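Local coordinates for protein metallo-carboxypeptidase (Pseudomonas aeruginosa, PDB 4A39) that is a zinc-dependent M14 metallocarboxypeptidase of the cytosolic type, probably removing C-terminal residues from peptide or protein chains, at residues A[123-128]-A[184-188]; A[137-141]-A[194-198]; A[162-166]-A[208-212]; A[169-175]-A[211-217]. All coordinates share one frame; numbering follows the deposited sequence.

Interaction 1. Residues A[123-128]-A[184-188]; sequences FEPYSR and HMAEW
Tyr126 lies with one ring face against Glu187 and its edge against Trp188. Glu187 CG stands over the ring centre, 3.4 Å from the centroid, and the carboxylate continues nearly parallel to the ring, the planes 9° apart. The Tyr126 CD2 edge points into the indole face of Trp188, a T-shaped pair with planes at 76°. At the indole edge, Trp188 NE1 donates to Glu124 O (2.9 Å) from above the carbonyl plane. Phe123 offers a face to Met185, with CE above it toward the rim and SD farther off, a Met-aromatic contact beside the zinc ligand Glu183. The His184 ring receives Tyr126 N at ND1 (3.0 Å).

Arg128 folds back, bent at chi2 and chi3, and turns its guanidinium end-on to Glu187: NH2 and NH1 form a salt bridge with OE1, at 2.8 and 3.1 Å, while NH2 also donates to Tyr126 O. Asn219 adds a further bond to OE1, and His131 binds OE2.

With ND1 accepting from a backbone N-H, any proton on His184 should sit on NE2. The several donors around Glu187 would be expected to stabilise its negative charge within this buried junction between the loop leading into helix 128-138 and the start of helix 185-196.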
loop_
_atom_site.group_PDB
_atom_site.type_symbol
_atom_site.label_atom_id
_atom_site.label_comp_id
_atom_site.label_asym_id
_atom_site.label_seq_id
_atom_site.Cartn_x
_atom_site.Cartn_y
_atom_site.Cartn_z
ATOM N N PHE A 123 9.983 2.180 -3.829
ATOM C CA PHE A 123 9.380 2.906 -2.708
ATOM C C PHE A 123 10.029 2.367 -1.436
ATOM O O PHE A 123 10.562 1.258 -1.436
ATOM C CB PHE A 123 7.862 2.689 -2.628
ATOM C CG PHE A 123 7.163 3.680 -1.729
ATOM C CD1 PHE A 123 6.830 4.948 -2.199
ATOM C CD2 PHE A 123 6.879 3.362 -0.402
ATOM C CE1 PHE A 123 6.227 5.882 -1.358
ATOM C CE2 PHE A 123 6.276 4.292 0.447
ATOM C CZ PHE A 123 5.951 5.552 -0.034
ATOM N N GLU A 124 9.994 3.146 -0.357
ATOM C CA GLU A 124 10.567 2.710 0.919
ATOM C C GLU A 124 9.923 1.360 1.265
ATOM O O GLU A 124 8.736 1.296 1.563
ATOM C CB GLU A 124 10.259 3.753 2.000
ATOM C CG GLU A 124 10.935 3.492 3.335
ATOM C CD GLU A 124 10.835 4.669 4.291
ATOM O OE1 GLU A 124 10.219 5.700 3.936
ATOM O OE2 GLU A 124 11.381 4.559 5.406
ATOM N N PRO A 125 10.709 0.266 1.247
ATOM C CA PRO A 125 10.211 -1.086 1.540
ATOM C C PRO A 125 9.710 -1.381 2.947
ATOM O O PRO A 125 10.210 -0.829 3.929
ATOM C CB PRO A 125 11.399 -1.987 1.186
ATOM C CG PRO A 125 12.248 -1.143 0.277
ATOM C CD PRO A 125 12.140 0.217 0.900
ATOM N N TYR A 126 8.719 -2.267 3.021
ATOM C CA TYR A 126 8.154 -2.709 4.291
ATOM C C TYR A 126 8.410 -4.213 4.320
ATOM O O TYR A 126 7.731 -4.979 3.638
ATOM C CB TYR A 126 6.649 -2.428 4.360
ATOM C CG TYR A 126 6.149 -2.345 5.782
ATOM C CD1 TYR A 126 6.023 -3.491 6.569
ATOM C CD2 TYR A 126 5.899 -1.108 6.373
ATOM C CE1 TYR A 126 5.668 -3.402 7.916
ATOM C CE2 TYR A 126 5.546 -1.006 7.718
ATOM C CZ TYR A 126 5.435 -2.153 8.484
ATOM O OH TYR A 126 5.111 -2.050 9.818
ATOM N N SER A 127 9.410 -4.631 5.092
ATOM C CA SER A 127 9.771 -6.045 5.174
ATOM C C SER A 127 8.809 -6.855 6.031
ATOM O O SER A 127 8.019 -6.300 6.793
ATOM C CB SER A 127 11.179 -6.200 5.751
ATOM O OG SER A 127 11.202 -5.867 7.127
ATOM N N ARG A 128 8.877 -8.175 5.907
ATOM C CA ARG A 128 8.012 -9.027 6.708
ATOM C C ARG A 128 8.537 -9.018 8.140
ATOM O O ARG A 128 7.798 -9.317 9.083
ATOM C CB ARG A 128 7.989 -10.457 6.160
ATOM C CG ARG A 128 7.510 -10.595 4.717
ATOM C CD ARG A 128 6.115 -10.020 4.532
ATOM N NE ARG A 128 6.148 -8.575 4.306
ATOM C CZ ARG A 128 5.188 -7.734 4.685
ATOM N NH1 ARG A 128 4.111 -8.182 5.317
ATOM N NH2 ARG A 128 5.305 -6.438 4.424
ATOM N N HIS A 184 4.099 -0.918 -1.269
ATOM C CA HIS A 184 4.594 -0.856 0.102
ATOM C C HIS A 184 4.108 0.300 0.961
ATOM O O HIS A 184 4.131 0.211 2.189
ATOM C CB HIS A 184 6.124 -0.912 0.078
ATOM C CG HIS A 184 6.659 -2.263 -0.284
ATOM N ND1 HIS A 184 7.152 -3.143 0.655
ATOM C CD2 HIS A 184 6.707 -2.914 -1.471
ATOM C CE1 HIS A 184 7.482 -4.278 0.062
ATOM N NE2 HIS A 184 7.222 -4.166 -1.228
ATOM N N MET A 185 3.676 1.386 0.330
ATOM C CA MET A 185 3.153 2.515 1.088
ATOM C C MET A 185 1.933 2.056 1.882
ATOM O O MET A 185 1.612 2.623 2.926
ATOM C CB MET A 185 2.749 3.657 0.144
ATOM C CG MET A 185 1.802 3.246 -0.989
ATOM S SD MET A 185 2.640 2.529 -2.425
ATOM C CE MET A 185 3.285 4.028 -3.211
ATOM N N ALA A 186 1.261 1.018 1.393
ATOM C CA ALA A 186 0.061 0.505 2.048
ATOM C C ALA A 186 0.280 0.015 3.482
ATOM O O ALA A 186 -0.446 0.419 4.393
ATOM C CB ALA A 186 -0.568 -0.594 1.203
ATOM N N GLU A 187 1.263 -0.852 3.708
ATOM C CA GLU A 187 1.465 -1.302 5.080
ATOM C C GLU A 187 2.060 -0.179 5.941
ATOM O O GLU A 187 1.863 -0.166 7.155
ATOM C CB GLU A 187 2.318 -2.582 5.146
ATOM C CG GLU A 187 2.525 -3.068 6.584
ATOM C CD GLU A 187 2.670 -4.578 6.726
ATOM O OE1 GLU A 187 3.167 -5.239 5.791
ATOM O OE2 GLU A 187 2.291 -5.100 7.795
ATOM N N TRP A 188 2.777 0.764 5.331
ATOM C CA TRP A 188 3.308 1.885 6.107
ATOM C C TRP A 188 2.105 2.632 6.685
ATOM O O TRP A 188 2.112 3.054 7.844
ATOM C CB TRP A 188 4.143 2.829 5.233
ATOM C CG TRP A 188 5.555 2.358 5.029
ATOM C CD1 TRP A 188 6.096 1.844 3.882
ATOM C CD2 TRP A 188 6.606 2.357 6.003
ATOM N NE1 TRP A 188 7.417 1.526 4.083
ATOM C CE2 TRP A 188 7.757 1.828 5.375
ATOM C CE3 TRP A 188 6.687 2.751 7.346
ATOM C CZ2 TRP A 188 8.979 1.682 6.043
ATOM C CZ3 TRP A 188 7.905 2.606 8.014
ATOM C CH2 TRP A 188 9.035 2.076 7.358
#

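Interaction 2. Residues A[137-141]-A[194-198]; sequences RALGI and IERLQ
Ile141, which gives up the most surface here, drives its CD1 methyl against the start of the Gln198 side chain, 3.3 Å from CG, and against the backbone at Ile194 O. The chain reaches across because CG1 sits opposite the carbonyl carbon (chi1 -67°) and CD1 continues extended. Its other branch, CG2, rests on Leu197 O at 3.6 Å, while Leu197 CB packs against both methyls. Ile141 and Gln198 cross at about a right angle.

The two backbones meet where helices 128-138 and 185-196 both run out. A type I turn from Ala138 to Ile141, closed by Ile141 N to Ala138 O, brings Ile141 round beside the end of the second helix; one turn earlier, Ala138 CB touches Ile194 CG2 at 3.8 Å. This is apolar packing between two neighbouring helices of the carboxypeptidase fold, away from the zinc site.

Arg137 covers the outer side. Its CG and CD pass across the end of the Gln198 side chain. A bend at chi3 (-62°) brings the guanidinium edge to the Gln198 amide, the two planes 70° apart, while Glu195 OE2 lies 4.1 Å from Arg137 NE, well outside the guanidinium plane. A water bridges the two, accepting a weak bond from NE and donating to OE2 (3.2 Å). Glu195 OE1 is held by a salt bridge to Lys370 on helix 366-383.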
loop_
_atom_site.group_PDB
_atom_site.type_symbol
_atom_site.label_atom_id
_atom_site.label_comp_id
_atom_site.label_asym_id
_atom_site.label_seq_id
_atom_site.Cartn_x
_atom_site.Cartn_y
_atom_site.Cartn_z
ATOM N N ARG A 137 3.793 -5.300 18.272
ATOM C CA ARG A 137 3.484 -4.023 18.905
ATOM C C ARG A 137 1.979 -3.841 19.086
ATOM O O ARG A 137 1.519 -3.381 20.131
ATOM C CB ARG A 137 4.048 -2.871 18.068
ATOM C CG ARG A 137 3.684 -1.489 18.588
ATOM C CD ARG A 137 4.274 -0.406 17.697
ATOM N NE ARG A 137 5.732 -0.459 17.686
ATOM C CZ ARG A 137 6.501 -0.098 18.708
ATOM N NH1 ARG A 137 5.954 0.363 19.827
ATOM N NH2 ARG A 137 7.820 -0.185 18.610
ATOM N N ALA A 138 1.214 -4.211 18.066
ATOM C CA ALA A 138 -0.239 -4.079 18.111
ATOM C C ALA A 138 -0.869 -4.899 19.232
ATOM O O ALA A 138 -1.740 -4.411 19.952
ATOM C CB ALA A 138 -0.840 -4.487 16.768
ATOM N N LEU A 139 -0.429 -6.143 19.383
ATOM C CA LEU A 139 -0.989 -7.014 20.415
ATOM C C LEU A 139 -0.641 -6.580 21.837
ATOM O O LEU A 139 -1.198 -7.103 22.804
ATOM C CB LEU A 139 -0.543 -8.458 20.172
ATOM C CG LEU A 139 -1.009 -9.032 18.827
ATOM C CD1 LEU A 139 -0.413 -10.415 18.618
ATOM C CD2 LEU A 139 -2.529 -9.082 18.784
ATOM N N GLY A 140 0.269 -5.619 21.962
ATOM C CA GLY A 140 0.656 -5.126 23.272
ATOM C C GLY A 140 -0.147 -3.892 23.639
ATOM O O GLY A 140 -0.033 -3.368 24.749
ATOM N N ILE A 141 -0.965 -3.432 22.696
ATOM C CA ILE A 141 -1.805 -2.257 22.899
ATOM C C ILE A 141 -3.128 -2.669 23.532
ATOM O O ILE A 141 -3.657 -3.745 23.258
ATOM C CB ILE A 141 -2.090 -1.532 21.557
ATOM C CG1 ILE A 141 -0.789 -0.938 21.005
ATOM C CG2 ILE A 141 -3.132 -0.439 21.759
ATOM C CD1 ILE A 141 -0.946 -0.209 19.676
ATOM N N ILE A 194 -1.954 1.891 13.451
ATOM C CA ILE A 194 -1.773 1.107 14.667
ATOM C C ILE A 194 -0.969 1.834 15.742
ATOM O O ILE A 194 -1.299 1.753 16.925
ATOM C CB ILE A 194 -1.118 -0.265 14.347
ATOM C CG1 ILE A 194 -2.171 -1.218 13.778
ATOM C CG2 ILE A 194 -0.518 -0.883 15.598
ATOM C CD1 ILE A 194 -2.768 -0.780 12.467
ATOM N N GLU A 195 0.075 2.554 15.349
ATOM C CA GLU A 195 0.874 3.258 16.338
ATOM C C GLU A 195 0.080 4.341 17.060
ATOM O O GLU A 195 0.370 4.651 18.216
ATOM C CB GLU A 195 2.121 3.868 15.700
ATOM C CG GLU A 195 3.046 2.836 15.092
ATOM C CD GLU A 195 4.451 3.358 14.880
ATOM O OE1 GLU A 195 4.607 4.567 14.603
ATOM O OE2 GLU A 195 5.400 2.551 14.980
ATOM N N ARG A 196 -0.915 4.919 16.394
ATOM C CA ARG A 196 -1.714 5.956 17.043
ATOM C C ARG A 196 -2.502 5.382 18.216
ATOM O O ARG A 196 -2.801 6.092 19.179
ATOM C CB ARG A 196 -2.683 6.620 16.058
ATOM C CG ARG A 196 -3.607 7.609 16.758
ATOM C CD ARG A 196 -4.412 8.485 15.819
ATOM N NE ARG A 196 -5.289 9.365 16.587
ATOM C CZ ARG A 196 -6.092 10.285 16.065
ATOM N NH1 ARG A 196 -6.140 10.469 14.752
ATOM N NH2 ARG A 196 -6.848 11.028 16.862
ATOM N N LEU A 197 -2.831 4.098 18.134
ATOM C CA LEU A 197 -3.585 3.421 19.190
ATOM C C LEU A 197 -2.827 3.359 20.518
ATOM O O LEU A 197 -3.426 3.133 21.572
ATOM C CB LEU A 197 -3.953 2.002 18.746
ATOM C CG LEU A 197 -5.217 1.821 17.904
ATOM C CD1 LEU A 197 -6.441 2.070 18.771
ATOM C CD2 LEU A 197 -5.195 2.755 16.716
ATOM N N GLN A 198 -1.514 3.561 20.461
ATOM C CA GLN A 198 -0.676 3.526 21.660
ATOM C C GLN A 198 -0.881 4.742 22.559
ATOM O O GLN A 198 -0.599 4.690 23.757
ATOM C CB GLN A 198 0.802 3.448 21.269
ATOM C CG GLN A 198 1.190 2.193 20.518
ATOM C CD GLN A 198 2.655 2.182 20.126
ATOM O OE1 GLN A 198 3.102 2.992 19.311
ATOM N NE2 GLN A 198 3.414 1.265 20.712
HETATM O O HOH W 1 5.484 -0.677 14.862
#

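Interaction 3. Residues A[162-166]-A[208-212]; sequences RVRRH and LLEKA
The chain leaving strand 157-163 passes the last turn of helix 203-211, with CA atoms 6.3 Å apart at Arg165 and Leu209 and 5.8 Å apart at His166 and Glu210, and no direct hydrogen bond joins the two backbones. A water spans the gap instead, accepting from Arg165 N (2.7 Å) and probably donating to Leu209 O (2.8 Å).

Leu209 has the largest share of the contact. Its CD1 methyl packs against the far part of Arg165, 3.5 Å from CD and also close to NE and NH1, and approaches the guanidinium obliquely. The same methyl meets Val163 CG1 at 4.1 Å. Extended from CG to NE, Arg165 sets CD and the guanidinium against the methyl, and its NE binds Glu142 O while NH2 binds Leu197 O.

The His166 ring turns one face to Glu210, whose CA lies over its centre and whose CG makes a CH-pi contact, 3.9 Å from the centroid. The two side chains run alongside each other in the same direction, yet the carboxylate is turned 78° from the ring, and Glu210 OE2 stays 4.0 Å from His166 NE2. Any attraction there would depend on the charge of the histidine.

The contact packs helix 203-211 against inner strands of the central sheet, where Val163 and Leu209 both touch Leu214 of strand 212-217; Val163 also reaches Val144 of the outermost strand 144-151, and Leu197, just past helix 185-196, touches both Val163 and Leu209.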
loop_
_atom_site.group_PDB
_atom_site.type_symbol
_atom_site.label_atom_id
_atom_site.label_comp_id
_atom_site.label_asym_id
_atom_site.label_seq_id
_atom_site.Cartn_x
_atom_site.Cartn_y
_atom_site.Cartn_z
ATOM N N ARG A 162 -8.270 -7.097 15.728
ATOM C CA ARG A 162 -9.491 -6.388 16.090
ATOM C C ARG A 162 -9.229 -5.486 17.279
ATOM O O ARG A 162 -8.645 -5.909 18.282
ATOM C CB ARG A 162 -10.647 -7.348 16.423
ATOM C CG ARG A 162 -11.903 -6.595 16.897
ATOM C CD ARG A 162 -13.175 -7.429 16.832
ATOM N NE ARG A 162 -13.208 -8.489 17.834
ATOM C CZ ARG A 162 -14.227 -9.329 17.986
ATOM N NH1 ARG A 162 -15.290 -9.231 17.199
ATOM N NH2 ARG A 162 -14.184 -10.265 18.925
ATOM N N VAL A 163 -9.640 -4.230 17.145
ATOM C CA VAL A 163 -9.481 -3.250 18.208
ATOM C C VAL A 163 -10.878 -3.057 18.791
ATOM O O VAL A 163 -11.773 -2.540 18.125
ATOM C CB VAL A 163 -8.959 -1.904 17.657
ATOM C CG1 VAL A 163 -8.671 -0.949 18.801
ATOM C CG2 VAL A 163 -7.706 -2.131 16.822
ATOM N N ARG A 164 -11.065 -3.501 20.030
ATOM C CA ARG A 164 -12.357 -3.393 20.705
ATOM C C ARG A 164 -12.113 -2.984 22.152
ATOM O O ARG A 164 -11.549 -3.752 22.932
ATOM C CB ARG A 164 -13.082 -4.743 20.643
ATOM C CG ARG A 164 -14.443 -4.800 21.333
ATOM C CD ARG A 164 -15.132 -6.139 21.032
ATOM N NE ARG A 164 -16.396 -6.334 21.743
ATOM C CZ ARG A 164 -17.550 -5.752 21.422
ATOM N NH1 ARG A 164 -17.619 -4.926 20.388
ATOM N NH2 ARG A 164 -18.642 -6.002 22.137
ATOM N N ARG A 165 -12.533 -1.775 22.509
ATOM C CA ARG A 165 -12.331 -1.278 23.865
ATOM C C ARG A 165 -13.617 -1.131 24.672
ATOM O O ARG A 165 -13.576 -0.808 25.860
ATOM C CB ARG A 165 -11.575 0.052 23.822
ATOM C CG ARG A 165 -10.129 -0.111 23.370
ATOM C CD ARG A 165 -9.387 1.208 23.260
ATOM N NE ARG A 165 -7.987 0.987 22.895
ATOM C CZ ARG A 165 -7.122 1.952 22.605
ATOM N NH1 ARG A 165 -7.502 3.223 22.632
ATOM N NH2 ARG A 165 -5.870 1.647 22.289
ATOM N N HIS A 166 -14.752 -1.367 24.025
ATOM C CA HIS A 166 -16.053 -1.284 24.685
ATOM C C HIS A 166 -16.882 -2.499 24.289
ATOM O O HIS A 166 -17.199 -2.689 23.117
ATOM C CB HIS A 166 -16.782 0.003 24.289
ATOM C CG HIS A 166 -16.298 1.216 25.019
ATOM N ND1 HIS A 166 -15.001 1.673 24.926
ATOM C CD2 HIS A 166 -16.934 2.058 25.868
ATOM C CE1 HIS A 166 -14.859 2.743 25.688
ATOM N NE2 HIS A 166 -16.017 2.998 26.269
ATOM N N LEU A 208 -14.381 7.489 19.016
ATOM C CA LEU A 208 -14.548 6.526 17.935
ATOM C C LEU A 208 -14.734 5.093 18.422
ATOM O O LEU A 208 -15.620 4.382 17.952
ATOM C CB LEU A 208 -13.349 6.586 16.983
ATOM C CG LEU A 208 -13.317 5.557 15.845
ATOM C CD1 LEU A 208 -14.586 5.660 15.012
ATOM C CD2 LEU A 208 -12.090 5.794 14.978
ATOM N N LEU A 209 -13.905 4.673 19.373
ATOM C CA LEU A 209 -13.974 3.309 19.876
ATOM C C LEU A 209 -15.112 3.029 20.852
ATOM O O LEU A 209 -15.340 1.878 21.226
ATOM C CB LEU A 209 -12.625 2.924 20.486
ATOM C CG LEU A 209 -11.495 2.949 19.447
ATOM C CD1 LEU A 209 -10.168 2.652 20.121
ATOM C CD2 LEU A 209 -11.782 1.933 18.345
ATOM N N GLU A 210 -15.825 4.070 21.270
ATOM C CA GLU A 210 -16.960 3.862 22.162
ATOM C C GLU A 210 -18.113 3.357 21.301
ATOM O O GLU A 210 -19.046 2.722 21.799
ATOM C CB GLU A 210 -17.378 5.169 22.851
ATOM C CG GLU A 210 -16.463 5.623 23.976
ATOM C CD GLU A 210 -16.970 6.879 24.670
ATOM O OE1 GLU A 210 -17.154 7.910 23.987
ATOM O OE2 GLU A 210 -17.183 6.837 25.900
ATOM N N LYS A 211 -18.031 3.627 20.001
ATOM C CA LYS A 211 -19.078 3.232 19.071
ATOM C C LYS A 211 -18.641 2.251 17.988
ATOM O O LYS A 211 -19.481 1.670 17.305
ATOM C CB LYS A 211 -19.666 4.480 18.414
ATOM C CG LYS A 211 -20.186 5.485 19.425
ATOM C CD LYS A 211 -20.597 6.797 18.783
ATOM C CE LYS A 211 -21.116 7.758 19.844
ATOM N NZ LYS A 211 -21.589 9.039 19.257
ATOM N N ALA A 212 -17.337 2.052 17.831
ATOM C CA ALA A 212 -16.867 1.143 16.797
ATOM C C ALA A 212 -15.628 0.337 17.148
ATOM O O ALA A 212 -14.840 0.724 18.009
ATOM C CB ALA A 212 -16.612 1.925 15.515
HETATM O O HOH W 2 -14.408 -0.687 20.844
#

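Interaction 4. Residues A[169-175]-A[211-217]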
loop_
_atom_site.group_PDB
_atom_site.type_symbol
_atom_site.label_atom_id
_atom_site.label_comp_id
_atom_site.label_asym_id
_atom_site.label_seq_id
_atom_site.Cartn_x
_atom_site.Cartn_y
_atom_site.Cartn_z
ATOM N N SER A 169 -20.075 -1.875 21.706
ATOM C CA SER A 169 -20.031 -1.103 20.467
ATOM C C SER A 169 -20.843 -1.872 19.429
ATOM O O SER A 169 -21.210 -3.024 19.658
ATOM C CB SER A 169 -18.588 -0.930 19.986
ATOM O OG SER A 169 -17.974 -2.181 19.728
ATOM N N HIS A 170 -21.117 -1.256 18.286
ATOM C CA HIS A 170 -21.916 -1.936 17.275
ATOM C C HIS A 170 -21.411 -1.819 15.843
ATOM O O HIS A 170 -21.841 -2.579 14.974
ATOM C CB HIS A 170 -23.363 -1.441 17.355
ATOM C CG HIS A 170 -23.508 0.035 17.157
ATOM N ND1 HIS A 170 -23.515 0.624 15.911
ATOM C CD2 HIS A 170 -23.623 1.047 18.051
ATOM C CE1 HIS A 170 -23.629 1.934 16.044
ATOM N NE2 HIS A 170 -23.694 2.216 17.333
ATOM N N LEU A 171 -20.508 -0.876 15.586
ATOM C CA LEU A 171 -19.989 -0.702 14.232
ATOM C C LEU A 171 -18.696 -1.475 14.004
ATOM O O LEU A 171 -17.891 -1.632 14.919
ATOM C CB LEU A 171 -19.758 0.787 13.946
ATOM C CG LEU A 171 -21.003 1.679 14.002
ATOM C CD1 LEU A 171 -20.613 3.124 13.764
ATOM C CD2 LEU A 171 -22.014 1.221 12.959
ATOM N N LYS A 172 -18.510 -1.963 12.780
ATOM C CA LYS A 172 -17.310 -2.713 12.407
ATOM C C LYS A 172 -16.626 -1.973 11.268
ATOM O O LYS A 172 -17.141 -1.934 10.152
ATOM C CB LYS A 172 -17.670 -4.126 11.936
ATOM C CG LYS A 172 -18.332 -4.997 12.986
ATOM C CD LYS A 172 -19.723 -4.508 13.327
ATOM C CE LYS A 172 -20.727 -4.875 12.252
ATOM N NZ LYS A 172 -22.099 -4.462 12.670
ATOM N N LEU A 173 -15.466 -1.387 11.552
ATOM C CA LEU A 173 -14.731 -0.630 10.542
ATOM C C LEU A 173 -13.536 -1.438 10.046
ATOM O O LEU A 173 -12.592 -1.696 10.799
ATOM C CB LEU A 173 -14.259 0.698 11.135
ATOM C CG LEU A 173 -15.279 1.472 11.975
ATOM C CD1 LEU A 173 -14.676 2.814 12.343
ATOM C CD2 LEU A 173 -16.585 1.661 11.216
ATOM N N TRP A 174 -13.582 -1.824 8.774
ATOM C CA TRP A 174 -12.526 -2.625 8.171
ATOM C C TRP A 174 -11.514 -1.869 7.326
ATOM O O TRP A 174 -11.871 -1.025 6.495
ATOM C CB TRP A 174 -13.137 -3.721 7.296
ATOM C CG TRP A 174 -13.907 -4.762 8.040
ATOM C CD1 TRP A 174 -15.090 -4.602 8.708
ATOM C CD2 TRP A 174 -13.557 -6.144 8.167
ATOM N NE1 TRP A 174 -15.500 -5.805 9.242
ATOM C CE2 TRP A 174 -14.577 -6.767 8.922
ATOM C CE3 TRP A 174 -12.478 -6.917 7.713
ATOM C CZ2 TRP A 174 -14.551 -8.131 9.234
ATOM C CZ3 TRP A 174 -12.452 -8.275 8.023
ATOM C CH2 TRP A 174 -13.485 -8.868 8.777
ATOM N N VAL A 175 -10.246 -2.208 7.531
ATOM C CA VAL A 175 -9.153 -1.619 6.767
ATOM C C VAL A 175 -8.162 -2.729 6.429
ATOM O O VAL A 175 -7.619 -3.368 7.335
ATOM C CB VAL A 175 -8.408 -0.545 7.578
ATOM C CG1 VAL A 175 -7.331 0.097 6.715
ATOM C CG2 VAL A 175 -9.391 0.504 8.068
ATOM N N LYS A 211 -18.031 3.627 20.001
ATOM C CA LYS A 211 -19.078 3.232 19.071
ATOM C C LYS A 211 -18.641 2.251 17.988
ATOM O O LYS A 211 -19.481 1.670 17.305
ATOM C CB LYS A 211 -19.666 4.480 18.414
ATOM C CG LYS A 211 -20.186 5.485 19.425
ATOM C CD LYS A 211 -20.597 6.797 18.783
ATOM C CE LYS A 211 -21.116 7.758 19.844
ATOM N NZ LYS A 211 -21.589 9.039 19.257
ATOM N N ALA A 212 -17.337 2.052 17.831
ATOM C CA ALA A 212 -16.867 1.143 16.797
ATOM C C ALA A 212 -15.628 0.337 17.148
ATOM O O ALA A 212 -14.840 0.724 18.009
ATOM C CB ALA A 212 -16.612 1.925 15.515
ATOM N N ASP A 213 -15.487 -0.802 16.474
ATOM C CA ASP A 213 -14.332 -1.678 16.629
ATOM C C ASP A 213 -13.609 -1.623 15.290
ATOM O O ASP A 213 -14.240 -1.440 14.246
ATOM C CB ASP A 213 -14.739 -3.132 16.880
ATOM C CG ASP A 213 -15.408 -3.341 18.220
ATOM O OD1 ASP A 213 -15.253 -2.489 19.116
ATOM O OD2 ASP A 213 -16.079 -4.383 18.376
ATOM N N LEU A 214 -12.291 -1.783 15.310
ATOM C CA LEU A 214 -11.533 -1.769 14.067
ATOM C C LEU A 214 -11.087 -3.181 13.716
ATOM O O LEU A 214 -10.609 -3.920 14.577
ATOM C CB LEU A 214 -10.305 -0.868 14.198
ATOM C CG LEU A 214 -10.552 0.550 14.717
ATOM C CD1 LEU A 214 -9.228 1.290 14.762
ATOM C CD2 LEU A 214 -11.551 1.281 13.830
ATOM N N TYR A 215 -11.283 -3.552 12.452
ATOM C CA TYR A 215 -10.880 -4.857 11.930
ATOM C C TYR A 215 -9.774 -4.516 10.934
ATOM O O TYR A 215 -10.030 -3.928 9.879
ATOM C CB TYR A 215 -12.060 -5.537 11.236
ATOM C CG TYR A 215 -13.120 -6.032 12.202
ATOM C CD1 TYR A 215 -13.953 -5.137 12.873
ATOM C CD2 TYR A 215 -13.277 -7.392 12.457
ATOM C CE1 TYR A 215 -14.919 -5.585 13.774
ATOM C CE2 TYR A 215 -14.244 -7.853 13.357
ATOM C CZ TYR A 215 -15.059 -6.944 14.007
ATOM O OH TYR A 215 -16.029 -7.392 14.880
ATOM N N LEU A 216 -8.548 -4.897 11.280
ATOM C CA LEU A 216 -7.381 -4.554 10.474
ATOM C C LEU A 216 -6.571 -5.718 9.927
ATOM O O LEU A 216 -6.278 -6.671 10.644
ATOM C CB LEU A 216 -6.439 -3.692 11.319
ATOM C CG LEU A 216 -7.048 -2.571 12.165
ATOM C CD1 LEU A 216 -5.979 -1.995 13.082
ATOM C CD2 LEU A 216 -7.633 -1.499 11.264
ATOM N N VAL A 217 -6.196 -5.617 8.655
ATOM C CA VAL A 217 -5.353 -6.626 8.016
ATOM C C VAL A 217 -4.144 -5.866 7.476
ATOM O O VAL A 217 -4.197 -5.305 6.386
ATOM C CB VAL A 217 -6.058 -7.328 6.835
ATOM C CG1 VAL A 217 -5.086 -8.292 6.162
ATOM C CG2 VAL A 217 -7.286 -8.093 7.328
#
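Trp174 and Tyr215 stack face to face in an offset pair, centroids 4.6 Å apart and planes at 14°, with Tyr215 CB over the five-membered ring of the indole. Beside them Lys172 runs along the tyrosine, its CG 3.6 Å from Tyr215 CE1. On the opposite side of the sheet Leu173 CD1 meets Leu214 CD2 (3.8 Å), Ala212 CB fits between the Leu171 and Leu173 side chains, and Val175 rests on Leu216.

These side chains are set in register by a parallel ladder in which Leu171, Leu173 and Val175 each bond two residues of 211-217. Leu173 N to Asp213 O (3.0 Å) and Val175 N to Tyr215 O run almost along the carbonyl axes. The two strands, at 24° to each other, are joined by helices 185-196 and 203-211, a beta-alpha-beta crossover within the mixed sheet of the M14 catalytic domain.

Ahead of strand 171-177, Ser169 OG donates to Asp213 OD1 (2.8 Å) from above the carboxylate plane, while Arg164 pairs with OD2. Farther out, bends at chi2 and chi3 bring Lys172 NZ back to bond His170 O, and it also forms a salt bridge with Asp267; Trp174 NE1 reaches Gly265 O, and Arg162 binds Tyr215 OH.

How the interactions relate
Interactions 3 and 4 are neighbours, their centres about 7 Å apart, and share Lys211 and Ala212, where helix 203-211 passes into strand 212-217; that strand lies between 157-163 and 171-177 in the sheet. Interaction 2, its centre about 14 Å from that of interaction 3, touches it through Leu197 and Ile141, and meets interaction 4 where Ile194 packs on Leu216. The centre of interaction 1 lies about 18 Å from that of interaction 2, toward the other end of helix 185-196, next to the zinc ligand Glu183. All four first segments precede the four second ones along the chain. Helix 185-196 thus runs from beside the zinc site to the packing against strands 157-163 and 212-217.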